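Local coordinates for protein glycoside Hydrolase (Bacteroides uniformis, PDB 5T9X) that probably hydrolyses agarose-type galactan chains as a family 16 glycoside hydrolase in the agarose-degrading pathway of a human gut bacterium, at residues E49-K54 and D75-A80; Y163-A168 and V331-I336; S177-L182 and D191-Y196; H252-Y257 and Y266-K271. All coordinates share one frame; numbering follows the deposited sequence.

Contact 1 of 4, residues E49-K54 and D75-A80; sequences EYEWDK and DFNYTA. With NA (sodium ion), chain D.
Glu-51, Asp-75 and Asn-77 meet at a sodium ion, in a metal site that ties two surface loops together; family 16 relatives commonly carry a metal on the convex side of their jelly roll. Glu-51 clasps the ion with both carboxylate oxygens, OE1 at 2.7 Å and OE2 at 2.8 Å, its chain extended beyond CG so that a loop residue can span the distance. Asp-75 gives its backbone O, at 2.4 Å from the sodium, and Asn-77 its amide OD1, at 2.6 Å; hard, neutral or anionic oxygens suit such an ion. Asp-332 and Gly-118 complete the shell. Asparagine has a further use here: while OD1 faces the metal, ND2 makes a weak hydrogen bond to Glu-51 OE2, with the amide and carboxylate planes 75° apart.

Behind this shell, the side chain of Asp-75 turns back into an Asx turn, OD1 accepting from Asn-77 N, which fixes the bend between the two ligands. The edge of the Trp-52 indole packs against Asp-75, CZ3 lying 3.8 Å from its CB. Further out, Asp-53 ties up the approach to Glu-51: its OD2 accepts from Glu-49 N at 2.8 Å and from Tyr-50 N at 3.0 Å.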
# COMPACT_ATOMS: atom_id res chain seq x y z
N GLU A 49 1.78 15.15 21.08
CA GLU A 49 3.13 14.56 21.17
C GLU A 49 3.78 14.28 19.81
O GLU A 49 5.01 14.37 19.70
CB GLU A 49 3.11 13.28 22.00
CG GLU A 49 2.57 13.49 23.41
CD GLU A 49 2.80 12.31 24.34
OE1 GLU A 49 3.47 11.32 23.96
OE2 GLU A 49 2.30 12.38 25.49
N TYR A 50 2.99 13.94 18.79
CA TYR A 50 3.53 13.61 17.47
C TYR A 50 2.97 14.52 16.38
O TYR A 50 1.91 15.11 16.55
CB TYR A 50 3.24 12.13 17.17
CG TYR A 50 3.72 11.15 18.25
CD1 TYR A 50 5.01 10.62 18.20
CD2 TYR A 50 2.88 10.75 19.30
CE1 TYR A 50 5.46 9.73 19.17
CE2 TYR A 50 3.33 9.87 20.27
CZ TYR A 50 4.63 9.36 20.19
OH TYR A 50 5.12 8.46 21.14
N GLU A 51 3.70 14.63 15.27
CA GLU A 51 3.25 15.25 13.99
C GLU A 51 1.76 15.07 13.77
O GLU A 51 1.02 16.02 13.49
CB GLU A 51 3.93 14.55 12.79
CG GLU A 51 5.31 15.06 12.40
CD GLU A 51 5.85 14.42 11.12
OE1 GLU A 51 5.42 13.31 10.73
OE2 GLU A 51 6.76 15.00 10.47
N TRP A 52 1.34 13.80 13.90
CA TRP A 52 -0.02 13.37 13.57
C TRP A 52 -1.15 13.70 14.54
O TRP A 52 -2.32 13.47 14.21
CB TRP A 52 -0.04 11.87 13.29
CG TRP A 52 0.40 10.99 14.40
CD1 TRP A 52 -0.16 10.83 15.60
CD2 TRP A 52 1.50 10.08 14.34
NE1 TRP A 52 0.52 9.89 16.33
CE2 TRP A 52 1.55 9.43 15.57
CE3 TRP A 52 2.44 9.78 13.38
CZ2 TRP A 52 2.52 8.49 15.86
CZ3 TRP A 52 3.41 8.84 13.67
CH2 TRP A 52 3.44 8.21 14.90
N ASP A 53 -0.83 14.21 15.72
CA ASP A 53 -1.85 14.47 16.72
C ASP A 53 -2.77 15.63 16.33
O ASP A 53 -3.87 15.72 16.84
CB ASP A 53 -1.22 14.68 18.11
CG ASP A 53 -0.81 13.36 18.77
OD1 ASP A 53 -1.43 12.30 18.49
OD2 ASP A 53 0.13 13.38 19.61
N LYS A 54 -2.38 16.46 15.38
CA LYS A 54 -3.38 17.36 14.79
C LYS A 54 -4.59 16.67 14.17
O LYS A 54 -5.61 17.33 13.93
CB LYS A 54 -2.77 18.31 13.77
CG LYS A 54 -2.10 17.70 12.56
CD LYS A 54 -1.97 18.75 11.44
CE LYS A 54 -0.61 18.71 10.75
NZ LYS A 54 -0.42 19.91 9.88
N ASP A 75 6.99 8.13 12.50
CA ASP A 75 6.91 9.46 11.88
C ASP A 75 8.05 9.76 10.88
O ASP A 75 8.05 10.83 10.22
CB ASP A 75 6.78 10.55 12.95
CG ASP A 75 8.03 10.72 13.82
OD1 ASP A 75 9.15 10.29 13.45
OD2 ASP A 75 7.89 11.34 14.89
N PHE A 76 9.01 8.86 10.78
CA PHE A 76 10.09 8.94 9.82
C PHE A 76 10.92 10.24 9.88
O PHE A 76 11.46 10.65 8.87
CB PHE A 76 9.55 8.74 8.40
CG PHE A 76 8.95 7.39 8.17
CD1 PHE A 76 9.75 6.24 8.19
CD2 PHE A 76 7.62 7.26 7.82
CE1 PHE A 76 9.21 5.00 7.93
CE2 PHE A 76 7.08 6.01 7.56
CZ PHE A 76 7.86 4.88 7.64
N ASN A 77 11.04 10.86 11.06
CA ASN A 77 11.81 12.11 11.21
C ASN A 77 13.23 11.79 11.70
O ASN A 77 13.59 12.00 12.87
CB ASN A 77 11.07 13.14 12.11
CG ASN A 77 9.70 13.61 11.51
OD1 ASN A 77 9.42 13.48 10.30
ND2 ASN A 77 8.85 14.16 12.38
N TYR A 78 13.99 11.20 10.79
CA TYR A 78 15.39 10.83 10.98
C TYR A 78 16.00 10.62 9.58
O TYR A 78 15.32 10.82 8.56
CB TYR A 78 15.51 9.56 11.83
CG TYR A 78 14.71 8.35 11.36
CD1 TYR A 78 15.19 7.50 10.32
CD2 TYR A 78 13.49 8.03 11.96
CE1 TYR A 78 14.45 6.39 9.90
CE2 TYR A 78 12.75 6.93 11.54
CZ TYR A 78 13.21 6.11 10.51
OH TYR A 78 12.45 5.02 10.13
N THR A 79 17.27 10.24 9.53
CA THR A 79 17.96 10.01 8.26
C THR A 79 18.32 8.56 8.13
O THR A 79 18.79 7.96 9.10
CB THR A 79 19.22 10.89 8.15
OG1 THR A 79 18.81 12.20 7.80
CG2 THR A 79 20.18 10.41 7.03
N ALA A 80 18.08 8.01 6.95
CA ALA A 80 18.54 6.64 6.64
C ALA A 80 18.73 6.43 5.15
O ALA A 80 18.08 7.07 4.35
CB ALA A 80 17.56 5.61 7.20
NA NA D . 7.30 12.66 8.97

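Contact 2 of 4, residues Y163-A168 and V331-I336; sequences YVEAYA and VDWIRI. With NA (sodium ion), chain D.
Tyr-167 CB sits over the centre of one face of the Trp-333 indole, 3.4 Å from the centroid of its six-membered ring, a CH-pi contact. The tyrosine ring beyond is tilted 21° from the five-membered ring but slid so far that the two barely overlap. The Trp-52 ring stands over the opposite face of the indole in an edge-to-face pair; at the edge, CH2 meets Glu-165 OE1 in plane at 3.4 Å. At the Tyr-167 edge, CD2 touches Asp-332 OD2. Arg-335 stands alongside Glu-165, and both its NE (2.9 Å) and NH2 (2.7 Å) donate to the single atom Glu-165 OE1 from the same face of the carboxylate; Phe-55 O takes NH1. A buried arginine is thus matched by charge and by a backbone acceptor.

Glu-165, Tyr-167, Trp-333 and Arg-335 share one face of an antiparallel pair in the outer sheet of the jelly roll, interrupted by a classic beta bulge where Asp-332 and Trp-333 both oppose Tyr-167. An alanine in place of Trp-333 is likely to leave Tyr-167 CB without its ring face and open a gap beside Glu-165. The indole reaches across the strands because CG lies between the backbone N and carbonyl carbon (chi1 48°). On the other face, small Ala-166 and Ala-168 leave room for branched Ile-334 and Val-331. At the bulge Asp-332 lies beside Tyr-167, its O and OD1 binding sodium at 2.4 and 2.2 Å.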
# COMPACT_ATOMS: atom_id res chain seq x y z
N TYR A 163 -6.17 -0.06 13.91
CA TYR A 163 -6.37 1.03 12.95
C TYR A 163 -5.02 1.37 12.43
O TYR A 163 -4.13 1.65 13.21
CB TYR A 163 -7.01 2.23 13.61
CG TYR A 163 -7.23 3.35 12.64
CD1 TYR A 163 -8.14 3.22 11.60
CD2 TYR A 163 -6.53 4.55 12.74
CE1 TYR A 163 -8.34 4.24 10.67
CE2 TYR A 163 -6.73 5.58 11.82
CZ TYR A 163 -7.63 5.40 10.79
OH TYR A 163 -7.85 6.41 9.88
N VAL A 164 -4.84 1.29 11.11
CA VAL A 164 -3.53 1.60 10.47
C VAL A 164 -3.79 2.71 9.47
O VAL A 164 -4.69 2.58 8.64
CB VAL A 164 -2.95 0.39 9.72
CG1 VAL A 164 -1.60 0.73 9.10
CG2 VAL A 164 -2.86 -0.83 10.64
N GLU A 165 -3.03 3.81 9.58
CA GLU A 165 -3.27 5.01 8.76
C GLU A 165 -1.95 5.50 8.23
O GLU A 165 -1.04 5.66 9.01
CB GLU A 165 -3.97 6.13 9.57
CG GLU A 165 -4.64 7.23 8.75
CD GLU A 165 -5.33 8.31 9.62
OE1 GLU A 165 -4.59 9.06 10.29
OE2 GLU A 165 -6.59 8.47 9.62
N ALA A 166 -1.84 5.72 6.92
CA ALA A 166 -0.67 6.39 6.36
C ALA A 166 -1.04 7.79 5.89
O ALA A 166 -2.18 8.05 5.56
CB ALA A 166 -0.06 5.60 5.23
N TYR A 167 -0.06 8.68 5.95
CA TYR A 167 -0.13 10.03 5.40
C TYR A 167 0.92 10.04 4.28
O TYR A 167 2.14 9.92 4.54
CB TYR A 167 0.23 11.06 6.48
CG TYR A 167 -0.11 12.50 6.16
CD1 TYR A 167 -1.36 12.84 5.69
CD2 TYR A 167 0.80 13.53 6.43
CE1 TYR A 167 -1.71 14.15 5.44
CE2 TYR A 167 0.46 14.86 6.18
CZ TYR A 167 -0.80 15.17 5.69
OH TYR A 167 -1.21 16.45 5.41
N ALA A 168 0.42 10.12 3.05
CA ALA A 168 1.23 9.77 1.90
C ALA A 168 0.90 10.61 0.69
O ALA A 168 -0.25 11.05 0.50
CB ALA A 168 1.01 8.32 1.57
N VAL A 331 6.03 8.81 2.11
CA VAL A 331 5.17 8.58 3.25
C VAL A 331 5.77 9.34 4.41
O VAL A 331 6.89 9.06 4.85
CB VAL A 331 5.05 7.10 3.59
CG1 VAL A 331 4.30 6.92 4.91
CG2 VAL A 331 4.32 6.38 2.46
N ASP A 332 4.99 10.30 4.89
CA ASP A 332 5.39 11.24 5.92
C ASP A 332 5.31 10.54 7.25
O ASP A 332 6.17 10.73 8.11
CB ASP A 332 4.44 12.44 5.88
CG ASP A 332 4.81 13.57 6.84
OD1 ASP A 332 5.85 13.53 7.57
OD2 ASP A 332 4.00 14.52 6.88
N TRP A 333 4.25 9.78 7.44
CA TRP A 333 4.14 8.93 8.60
C TRP A 333 3.14 7.80 8.40
O TRP A 333 2.26 7.83 7.49
CB TRP A 333 3.74 9.74 9.85
CG TRP A 333 2.59 10.71 9.76
CD1 TRP A 333 2.69 12.04 9.71
CD2 TRP A 333 1.18 10.43 9.81
NE1 TRP A 333 1.46 12.63 9.69
CE2 TRP A 333 0.51 11.66 9.76
CE3 TRP A 333 0.42 9.25 9.87
CZ2 TRP A 333 -0.87 11.76 9.77
CZ3 TRP A 333 -0.96 9.35 9.89
CH2 TRP A 333 -1.59 10.60 9.83
N ILE A 334 3.26 6.84 9.31
CA ILE A 334 2.33 5.74 9.41
C ILE A 334 2.10 5.43 10.88
O ILE A 334 3.06 5.23 11.63
CB ILE A 334 2.81 4.51 8.60
CG1 ILE A 334 1.75 3.43 8.60
CG2 ILE A 334 4.12 3.94 9.13
CD1 ILE A 334 2.07 2.33 7.61
N ARG A 335 0.83 5.42 11.29
CA ARG A 335 0.46 5.26 12.69
C ARG A 335 -0.53 4.13 12.86
O ARG A 335 -1.33 3.89 11.98
CB ARG A 335 -0.10 6.57 13.24
CG ARG A 335 -1.44 7.00 12.70
CD ARG A 335 -1.81 8.33 13.29
NE ARG A 335 -3.07 8.84 12.77
CZ ARG A 335 -3.83 9.78 13.34
NH1 ARG A 335 -3.51 10.29 14.53
NH2 ARG A 335 -4.94 10.20 12.73
N ILE A 336 -0.48 3.48 14.02
CA ILE A 336 -1.17 2.22 14.31
C ILE A 336 -1.70 2.29 15.73
O ILE A 336 -0.93 2.57 16.65
CB ILE A 336 -0.19 1.05 14.23
CG1 ILE A 336 0.57 1.07 12.90
CG2 ILE A 336 -0.88 -0.28 14.38
CD1 ILE A 336 1.54 -0.07 12.76
NA NA D . 7.30 12.66 8.97

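Contact 3 of 4, residues S177-L182 and D191-Y196; sequences SDVWML and DIIEAY
Asp-178 and Glu-194 run side by side from adjacent strands, pointing the same way, with carboxylate planes 66° apart; OD1 of Asp-178 lies 3.3 Å from Glu-194 CG, against the aliphatic stem. They belong to an antiparallel hairpin of the inner sheet, and the second strand bears the E-x-D-x-x-E signature of family 16, here Glu-189, Asp-191 and Glu-194. In relatives its first and last glutamates act as nucleophile and acid/base, so this face probably lines the active-site cleft. Consistent with that, an imidazole is bound about 3 Å from the side chain of Glu-194, which is itself oriented by hydrogen bonds from OE1 to His-216 and OE2 to Gln-306.

Trp-180 and Asp-191 form a second parallel-pointing pair. Asp-191 OD1 touches Trp-180 CB at 3.5 Å, and the indole, its plane 52° from the carboxylate, leads on toward strand 298-304. The reverse face is largely apolar, as befits the side turned to the outer sheet: the branched Val-179 and Ile-193 cross at a slant, CB to CB 4.2 Å, while Met-181 CG meets Ile-192 CD1.

Ile-192 can point inward beside Ile-193 because of a classic beta bulge opposite Val-179, which lets Asp-191 and Glu-194 share the cleft face. At the bulge, Val-179 O accepts two backbone hydrogen bonds, from Ile-192 N and Ile-193 N, each 3.0 Å long.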
# COMPACT_ATOMS: atom_id res chain seq x y z
N SER A 177 1.70 3.09 -6.32
CA SER A 177 2.14 3.47 -4.97
C SER A 177 1.26 2.71 -3.97
O SER A 177 0.03 2.78 -4.07
CB SER A 177 1.97 4.97 -4.76
OG SER A 177 2.66 5.73 -5.75
N ASP A 178 1.88 1.94 -3.07
CA ASP A 178 1.16 0.95 -2.25
C ASP A 178 1.51 0.98 -0.77
O ASP A 178 2.71 0.96 -0.40
CB ASP A 178 1.46 -0.48 -2.70
CG ASP A 178 1.07 -0.77 -4.15
OD1 ASP A 178 -0.11 -0.59 -4.55
OD2 ASP A 178 1.97 -1.22 -4.90
N VAL A 179 0.47 0.94 0.05
CA VAL A 179 0.56 0.67 1.49
C VAL A 179 -0.41 -0.45 1.79
O VAL A 179 -1.60 -0.30 1.53
CB VAL A 179 0.22 1.91 2.34
CG1 VAL A 179 0.33 1.61 3.83
CG2 VAL A 179 1.15 3.04 1.97
N TRP A 180 0.07 -1.57 2.34
CA TRP A 180 -0.77 -2.78 2.47
C TRP A 180 -0.28 -3.79 3.49
O TRP A 180 0.79 -3.67 4.04
CB TRP A 180 -0.97 -3.45 1.10
CG TRP A 180 0.28 -3.83 0.37
CD1 TRP A 180 1.25 -3.00 -0.07
CD2 TRP A 180 0.65 -5.15 -0.05
NE1 TRP A 180 2.25 -3.72 -0.72
CE2 TRP A 180 1.89 -5.04 -0.75
CE3 TRP A 180 0.07 -6.40 0.09
CZ2 TRP A 180 2.57 -6.15 -1.30
CZ3 TRP A 180 0.73 -7.53 -0.47
CH2 TRP A 180 1.98 -7.39 -1.15
N MET A 181 -1.11 -4.78 3.76
CA MET A 181 -0.85 -5.72 4.81
C MET A 181 -1.04 -7.11 4.24
O MET A 181 -1.95 -7.33 3.48
CB MET A 181 -1.79 -5.47 5.99
CG MET A 181 -1.72 -4.04 6.47
SD MET A 181 -2.43 -3.79 8.09
CE MET A 181 -4.17 -3.85 7.75
N LEU A 182 -0.14 -8.01 4.60
CA LEU A 182 -0.15 -9.35 4.10
C LEU A 182 0.33 -10.33 5.20
O LEU A 182 1.33 -10.08 5.86
CB LEU A 182 0.77 -9.41 2.88
CG LEU A 182 0.99 -10.77 2.19
CD1 LEU A 182 -0.31 -11.27 1.57
CD2 LEU A 182 2.09 -10.62 1.14
N ASP A 191 -5.53 -4.12 1.67
CA ASP A 191 -4.88 -3.02 0.94
C ASP A 191 -5.41 -1.72 1.43
O ASP A 191 -6.60 -1.47 1.32
CB ASP A 191 -5.13 -3.11 -0.55
CG ASP A 191 -4.68 -4.41 -1.11
OD1 ASP A 191 -3.53 -4.82 -0.87
OD2 ASP A 191 -5.52 -5.05 -1.77
N ILE A 192 -4.52 -0.89 1.95
CA ILE A 192 -4.88 0.42 2.45
C ILE A 192 -4.86 1.46 1.31
O ILE A 192 -5.84 2.15 1.05
CB ILE A 192 -3.99 0.80 3.64
CG1 ILE A 192 -4.17 -0.26 4.73
CG2 ILE A 192 -4.39 2.16 4.19
CD1 ILE A 192 -3.23 -0.14 5.91
N ILE A 193 -3.73 1.56 0.64
CA ILE A 193 -3.57 2.38 -0.52
C ILE A 193 -3.04 1.51 -1.65
O ILE A 193 -1.99 0.89 -1.52
CB ILE A 193 -2.55 3.52 -0.30
CG1 ILE A 193 -2.99 4.42 0.86
CG2 ILE A 193 -2.43 4.36 -1.57
CD1 ILE A 193 -2.06 5.59 1.18
N GLU A 194 -3.78 1.49 -2.75
CA GLU A 194 -3.20 1.11 -4.05
C GLU A 194 -3.67 2.17 -5.04
O GLU A 194 -4.86 2.42 -5.18
CB GLU A 194 -3.63 -0.31 -4.43
CG GLU A 194 -3.15 -0.77 -5.80
CD GLU A 194 -3.46 -2.24 -6.07
OE1 GLU A 194 -4.63 -2.66 -5.89
OE2 GLU A 194 -2.53 -2.97 -6.50
N ALA A 195 -2.72 2.87 -5.66
CA ALA A 195 -3.04 4.03 -6.49
C ALA A 195 -2.03 4.24 -7.60
O ALA A 195 -0.85 3.87 -7.47
CB ALA A 195 -3.17 5.29 -5.63
N TYR A 196 -2.52 4.80 -8.70
CA TYR A 196 -1.70 5.17 -9.86
C TYR A 196 -1.89 6.67 -10.03
O TYR A 196 -3.02 7.13 -10.24
CB TYR A 196 -2.18 4.40 -11.10
CG TYR A 196 -2.37 2.94 -10.79
CD1 TYR A 196 -1.29 2.07 -10.82
CD2 TYR A 196 -3.59 2.45 -10.38
CE1 TYR A 196 -1.43 0.73 -10.50
CE2 TYR A 196 -3.74 1.11 -10.06
CZ TYR A 196 -2.65 0.25 -10.13
OH TYR A 196 -2.76 -1.09 -9.80

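Contact 4 of 4, residues H252-Y257 and Y266-K271; sequences HRVGVY and YYVDGK
Two arms of a beta hairpin in the outer sheet meet here, with Gly-255 and Tyr-267 as a hydrogen-bonded pair: Gly-255 N gives to Tyr-267 O at 2.9 Å and Tyr-267 N to Gly-255 O at 2.8 Å. On the side facing the inner sheet, Val-256 CG2 stands over one face of the Tyr-266 ring, 4.1 Å from its centroid and toward the rim, and Val-254 lies alongside Val-268, two branched residues filling the interior. The Tyr-266 hydroxyl finds its partner beyond, at Ser-218 O.

Past Val-268 the chain reverses in a type I' turn ending at Lys-271, with Asp-269 and Gly-270 in the left-handed conformation (phi 45° and 79°). Asp-269 links this turn to the neighbouring strand through both oxygens. Its OD2 offers the syn lone pair to His-252 ND1 at 2.7 Å, within the plane of the imidazole, and OD1 takes Arg-253 N at 2.9 Å. A water bridges the same OD1, at 2.6 Å, to Arg-253 NE. Replacing Asp-269 by alanine would probably leave His-252 ND1 and Arg-253 N without their acceptor and set the imidazole freer to turn.

Arg-253 bends at chi3 (-75°), laying a face of its guanidinium over the Asp-269 to Gly-270 peptide, with Asp-269 C 3.3 Å above the plane. Glycine suits position 270, since a CB on Gly-270 would run into Arg-253 NH1.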
# COMPACT_ATOMS: atom_id res chain seq x y z
N HIS A 252 -2.23 12.84 1.76
CA HIS A 252 -3.57 12.46 2.25
C HIS A 252 -3.44 11.35 3.26
O HIS A 252 -2.53 10.52 3.16
CB HIS A 252 -4.48 12.02 1.09
CG HIS A 252 -4.86 13.13 0.19
ND1 HIS A 252 -5.97 13.92 0.41
CD2 HIS A 252 -4.28 13.60 -0.94
CE1 HIS A 252 -6.07 14.82 -0.54
NE2 HIS A 252 -5.06 14.65 -1.38
N ARG A 253 -4.33 11.36 4.25
CA ARG A 253 -4.50 10.26 5.16
C ARG A 253 -5.41 9.21 4.52
O ARG A 253 -6.52 9.52 4.11
CB ARG A 253 -5.15 10.73 6.45
CG ARG A 253 -4.28 11.54 7.40
CD ARG A 253 -5.19 12.05 8.52
NE ARG A 253 -6.01 13.13 8.02
CZ ARG A 253 -7.19 13.52 8.49
NH1 ARG A 253 -7.79 12.90 9.49
NH2 ARG A 253 -7.79 14.56 7.92
N VAL A 254 -4.94 7.97 4.45
CA VAL A 254 -5.78 6.82 4.17
C VAL A 254 -5.50 5.76 5.23
O VAL A 254 -4.35 5.37 5.43
CB VAL A 254 -5.47 6.19 2.81
CG1 VAL A 254 -6.55 5.16 2.46
CG2 VAL A 254 -5.32 7.27 1.76
N GLY A 255 -6.55 5.28 5.88
CA GLY A 255 -6.43 4.21 6.86
C GLY A 255 -7.54 3.18 6.80
O GLY A 255 -8.57 3.38 6.13
N VAL A 256 -7.33 2.07 7.52
CA VAL A 256 -8.33 1.05 7.66
C VAL A 256 -8.47 0.66 9.12
O VAL A 256 -7.48 0.54 9.85
CB VAL A 256 -8.05 -0.20 6.75
CG1 VAL A 256 -6.79 -0.94 7.15
CG2 VAL A 256 -9.22 -1.14 6.78
N TYR A 257 -9.72 0.52 9.54
CA TYR A 257 -10.05 -0.12 10.78
C TYR A 257 -10.39 -1.57 10.45
O TYR A 257 -11.44 -1.88 9.90
CB TYR A 257 -11.22 0.60 11.45
CG TYR A 257 -11.59 0.11 12.84
CD1 TYR A 257 -10.72 -0.64 13.62
CD2 TYR A 257 -12.80 0.47 13.40
CE1 TYR A 257 -11.08 -1.07 14.88
CE2 TYR A 257 -13.16 0.05 14.67
CZ TYR A 257 -12.28 -0.71 15.40
OH TYR A 257 -12.59 -1.16 16.67
N TYR A 266 -12.79 1.76 5.74
CA TYR A 266 -11.72 2.58 5.16
C TYR A 266 -12.01 4.07 5.40
O TYR A 266 -13.17 4.53 5.23
CB TYR A 266 -11.51 2.29 3.66
CG TYR A 266 -11.08 0.88 3.33
CD1 TYR A 266 -9.74 0.56 3.14
CD2 TYR A 266 -12.02 -0.16 3.19
CE1 TYR A 266 -9.36 -0.75 2.79
CE2 TYR A 266 -11.64 -1.46 2.87
CZ TYR A 266 -10.31 -1.76 2.67
OH TYR A 266 -9.95 -3.05 2.36
N TYR A 267 -10.94 4.80 5.75
CA TYR A 267 -11.04 6.23 6.07
C TYR A 267 -10.10 7.04 5.19
O TYR A 267 -8.92 6.76 5.12
CB TYR A 267 -10.74 6.47 7.55
CG TYR A 267 -11.80 5.89 8.46
CD1 TYR A 267 -12.83 6.69 8.95
CD2 TYR A 267 -11.76 4.55 8.84
CE1 TYR A 267 -13.81 6.16 9.81
CE2 TYR A 267 -12.73 4.00 9.67
CZ TYR A 267 -13.76 4.82 10.15
OH TYR A 267 -14.75 4.31 10.96
N VAL A 268 -10.63 8.03 4.50
CA VAL A 268 -9.81 8.92 3.67
C VAL A 268 -9.99 10.33 4.24
O VAL A 268 -11.13 10.82 4.39
CB VAL A 268 -10.22 8.87 2.20
CG1 VAL A 268 -9.45 9.90 1.39
CG2 VAL A 268 -9.95 7.48 1.66
N ASP A 269 -8.85 10.92 4.62
CA ASP A 269 -8.81 12.21 5.30
C ASP A 269 -9.84 12.28 6.43
O ASP A 269 -10.59 13.23 6.51
CB ASP A 269 -8.95 13.35 4.29
CG ASP A 269 -7.75 13.43 3.29
OD1 ASP A 269 -6.55 13.21 3.67
OD2 ASP A 269 -8.01 13.76 2.10
N GLY A 270 -9.88 11.25 7.28
CA GLY A 270 -10.73 11.23 8.47
C GLY A 270 -12.21 10.90 8.26
O GLY A 270 -12.97 10.86 9.21
N LYS A 271 -12.62 10.66 7.01
CA LYS A 271 -14.01 10.41 6.69
C LYS A 271 -14.13 8.92 6.33
O LYS A 271 -13.30 8.37 5.60
CB LYS A 271 -14.45 11.29 5.53
CG LYS A 271 -15.96 11.44 5.44
CD LYS A 271 -16.51 11.37 3.99
CE LYS A 271 -18.04 11.29 3.97
NZ LYS A 271 -18.55 10.60 2.75
O HOH W 1 -5.70 14.67 5.59

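How the contacts relate
Contacts 1 and 2 share the sodium ion: Glu-51 OE1 and Asp-332 OD1 come within 3.2 Å of each other as fellow ligands, and Glu-51 OE1 also touches Trp-333 CD1 at 3.2 Å. Contact 4 continues the same outer sheet, Val-164 O lying 2.9 Å from Val-256 N, a probable hydrogen bond. Contact 3 lies in the opposing sheet; Ile-192 of its bulge packs on both others, CD1 against Val-164 CG1 (3.7 Å) and CG1 against Val-256 CG1 (3.6 Å). The probable catalytic face lies away from the metal: the centres of contacts 1 and 3 are 21 Å apart, their nearest atoms about 9 Å, consistent with a structural rather than catalytic ion.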